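Local structure of SnoaL-like domain-containing protein (Burkholderia xenovorans LB400, 3EN8) at residues A[9-14]-A[94-99]. The protein is of unknown function, but has an NTF2-like, SnoaL-type fold and binds calcium. Residues are numbered along the deposited sequence; the frame is centred on the assembly and turned at random.
Sequences EALNAH and SIMEFR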
ATOM      1  N   GLU A   9       8.543 -12.243 -12.441  1.00 17.23           N
ATOM      2  CA  GLU A   9       9.592 -13.247 -12.161  1.00 16.40           C
ATOM      3  C   GLU A   9      10.667 -12.707 -11.215  1.00 16.72           C
ATOM      4  O   GLU A   9      11.045 -13.359 -10.225  1.00 12.47           O
ATOM      5  CB  GLU A   9      10.249 -13.728 -13.458  1.00 14.83           C
ATOM      6  CG  GLU A   9      11.272 -14.861 -13.265  1.00 14.90           C
ATOM      7  CD  GLU A   9      11.937 -15.268 -14.567  1.00 16.60           C
ATOM      8  OE1 GLU A   9      12.176 -14.385 -15.402  1.00 18.20           O
ATOM      9  OE2 GLU A   9      12.213 -16.476 -14.761  1.00 19.39           O
ATOM     10  N   ALA A  10      11.103 -11.475 -11.500  1.00 16.69           N
ATOM     11  CA  ALA A  10      12.137 -10.789 -10.704  1.00 15.18           C
ATOM     12  C   ALA A  10      11.612 -10.550  -9.290  1.00 15.38           C
ATOM     13  O   ALA A  10      12.333 -10.703  -8.284  1.00 14.06           O
ATOM     14  CB  ALA A  10      12.522  -9.446 -11.373  1.00 16.08           C
ATOM     15  N   LEU A  11      10.341 -10.169  -9.218  1.00 17.43           N
ATOM     16  CA  LEU A  11       9.698  -9.909  -7.914  1.00 17.64           C
ATOM     17  C   LEU A  11       9.549 -11.153  -7.060  1.00 16.00           C
ATOM     18  O   LEU A  11       9.803 -11.122  -5.852  1.00 19.75           O
ATOM     19  CB  LEU A  11       8.346  -9.276  -8.057  1.00 18.86           C
ATOM     20  CG  LEU A  11       8.338  -7.805  -8.350  1.00 21.57           C
ATOM     21  CD1 LEU A  11       6.897  -7.375  -8.718  1.00 19.31           C
ATOM     22  CD2 LEU A  11       8.898  -7.045  -7.119  1.00 16.84           C
ATOM     23  N   ASN A  12       9.145 -12.254  -7.696  1.00 16.22           N
ATOM     24  CA  ASN A  12       9.035 -13.548  -6.995  1.00 15.27           C
ATOM     25  C   ASN A  12      10.386 -13.906  -6.363  1.00 16.38           C
ATOM     26  O   ASN A  12      10.479 -14.398  -5.229  1.00 15.25           O
ATOM     27  CB  ASN A  12       8.579 -14.660  -7.950  1.00 15.78           C
ATOM     28  CG  ASN A  12       7.121 -14.542  -8.338  1.00 17.99           C
ATOM     29  OD1 ASN A  12       6.368 -13.832  -7.683  1.00 20.12           O
ATOM     30  ND2 ASN A  12       6.730 -15.195  -9.446  1.00 19.47           N
ATOM     31  N   ALA A  13      11.442 -13.646  -7.116  1.00 16.04           N
ATOM     32  CA  ALA A  13      12.815 -14.012  -6.678  1.00 14.08           C
ATOM     33  C   ALA A  13      13.281 -13.087  -5.556  1.00 16.21           C
ATOM     34  O   ALA A  13      13.939 -13.506  -4.566  1.00 14.54           O
ATOM     35  CB  ALA A  13      13.792 -13.989  -7.874  1.00 13.61           C
ATOM     36  N   HIS A  14      12.888 -11.837  -5.709  1.00 14.67           N
ATOM     37  CA  HIS A  14      13.141 -10.788  -4.703  1.00 14.39           C
ATOM     38  C   HIS A  14      12.588 -11.200  -3.376  1.00 13.90           C
ATOM     39  O   HIS A  14      13.234 -11.070  -2.331  1.00 16.31           O
ATOM     40  CB  HIS A  14      12.497  -9.454  -5.117  1.00 17.03           C
ATOM     41  CG  HIS A  14      12.628  -8.364  -4.080  1.00 15.30           C
ATOM     42  ND1 HIS A  14      13.827  -7.731  -3.807  1.00 14.94           N
ATOM     43  CD2 HIS A  14      11.719  -7.816  -3.244  1.00 14.12           C
ATOM     44  CE1 HIS A  14      13.630  -6.813  -2.873  1.00 13.95           C
ATOM     45  NE2 HIS A  14      12.360  -6.862  -2.501  1.00 16.50           N
ATOM     46  N   SER A  94       4.667  -3.053  -0.238  1.00 13.91           N
ATOM     47  CA  SER A  94       5.775  -2.491  -0.935  1.00 11.17           C
ATOM     48  C   SER A  94       5.312  -2.048  -2.340  1.00  9.83           C
ATOM     49  O   SER A  94       4.920  -2.902  -3.173  1.00 13.53           O
ATOM     50  CB  SER A  94       6.910  -3.530  -1.077  1.00 12.48           C
ATOM     51  OG  SER A  94       7.891  -3.183  -2.045  1.00 17.43           O
ATOM     52  N   ILE A  95       5.425  -0.761  -2.560  1.00 11.18           N
ATOM     53  CA  ILE A  95       5.056  -0.132  -3.829  1.00 11.99           C
ATOM     54  C   ILE A  95       6.338   0.104  -4.592  1.00 13.51           C
ATOM     55  O   ILE A  95       7.211   0.839  -4.105  1.00 15.09           O
ATOM     56  CB  ILE A  95       4.317   1.223  -3.619  1.00 15.27           C
ATOM     57  CG1 ILE A  95       3.142   1.112  -2.684  1.00 16.72           C
ATOM     58  CG2 ILE A  95       3.959   1.842  -4.988  1.00 12.80           C
ATOM     59  CD1 ILE A  95       2.776   2.473  -2.048  1.00 17.87           C
HETATM   60  N   MSE A  96       6.486  -0.515  -5.762  1.00 11.83           N
HETATM   61  CA  MSE A  96       7.741  -0.381  -6.514  1.00 11.51           C
HETATM   62  C   MSE A  96       7.538   0.215  -7.884  1.00 17.67           C
HETATM   63  O   MSE A  96       6.667  -0.183  -8.637  1.00 16.07           O
HETATM   64  CB  MSE A  96       8.482  -1.710  -6.658  1.00 13.85           C
HETATM   65  CG  MSE A  96       9.105  -2.220  -5.344  1.00 14.60           C
HETATM   66 SE   MSE A  96       9.629  -4.069  -5.595  0.75 13.83          SE
HETATM   67  CE  MSE A  96      10.639  -4.261  -3.969  1.00 17.58           C
ATOM     68  N   GLU A  97       8.401   1.168  -8.172  1.00 14.66           N
ATOM     69  CA  GLU A  97       8.480   1.774  -9.520  1.00 15.35           C
ATOM     70  C   GLU A  97       9.751   1.339 -10.202  1.00 13.54           C
ATOM     71  O   GLU A  97      10.874   1.497  -9.683  1.00 12.35           O
ATOM     72  CB  GLU A  97       8.455   3.270  -9.396  1.00 15.62           C
ATOM     73  CG  GLU A  97       7.269   3.797  -8.671  1.00 16.80           C
ATOM     74  CD  GLU A  97       7.525   5.169  -8.120  1.00 22.17           C
ATOM     75  OE1 GLU A  97       7.745   6.096  -8.918  1.00 19.34           O
ATOM     76  OE2 GLU A  97       7.526   5.306  -6.887  1.00 16.07           O
ATOM     77  N   PHE A  98       9.536   0.800 -11.396  1.00 14.52           N
ATOM     78  CA  PHE A  98      10.551   0.244 -12.257  1.00 14.93           C
ATOM     79  C   PHE A  98      10.893   1.164 -13.429  1.00 18.17           C
ATOM     80  O   PHE A  98      10.069   1.923 -13.959  1.00 17.46           O
ATOM     81  CB  PHE A  98      10.097  -1.135 -12.850  1.00 15.95           C
ATOM     82  CG  PHE A  98      10.156  -2.295 -11.870  1.00 15.98           C
ATOM     83  CD1 PHE A  98       9.214  -2.433 -10.864  1.00 15.52           C
ATOM     84  CD2 PHE A  98      11.156  -3.240 -11.967  1.00 14.35           C
ATOM     85  CE1 PHE A  98       9.280  -3.470  -9.986  1.00 14.84           C
ATOM     86  CE2 PHE A  98      11.237  -4.294 -11.060  1.00 15.74           C
ATOM     87  CZ  PHE A  98      10.278  -4.415 -10.087  1.00 14.53           C
ATOM     88  N   ARG A  99      12.151   1.079 -13.790  1.00 17.29           N
ATOM     89  CA  ARG A  99      12.651   1.638 -15.055  1.00 19.32           C
ATOM     90  C   ARG A  99      13.737   0.744 -15.594  1.00 18.81           C
ATOM     91  O   ARG A  99      14.687   0.380 -14.908  1.00 18.01           O
ATOM     92  CB  ARG A  99      13.197   3.048 -14.874  1.00 18.84           C
ATOM     93  CG  ARG A  99      12.248   4.007 -14.161  1.00 23.08           C
TER
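Apolar packing joins Leu11 of helix 3-20 to two side chains of strand 88-99. Its CD2 methyl touches the selenium of selenomethionine Met96, 3.4 Å from SE, as the two side chains run past each other in opposite directions. The same methyl reaches Phe98 at the ring edge, near the ring plane, with CD2 4.2 Å from CZ. Met96 bridges the gap because its chain is extended beyond CG, carrying SE and CE up to the helix, although the axes of 9-14 and 94-99 come no closer than 12.5 Å. In this NTF2-like fold the N-terminal helix lies across a strongly curved sheet, 9-14 running at 136° to 94-99; Met96 and Phe98 point to the helix, while Ile95 and Glu97 on the other side of the strand meet the second subunit. A selenium-aromatic contact completes the interface: CE of Met96 meets the His14 ring obliquely, 3.4 Å from NE2, and SE of Met96 lies 5.2 Å from the ring centroid. With CG anti to the backbone N (chi1 176°), the His14 side chain approaches Met96 from the opposite direction. Ile29 touches Leu11, His14 and Phe98, and Trp15 also packs on Met96.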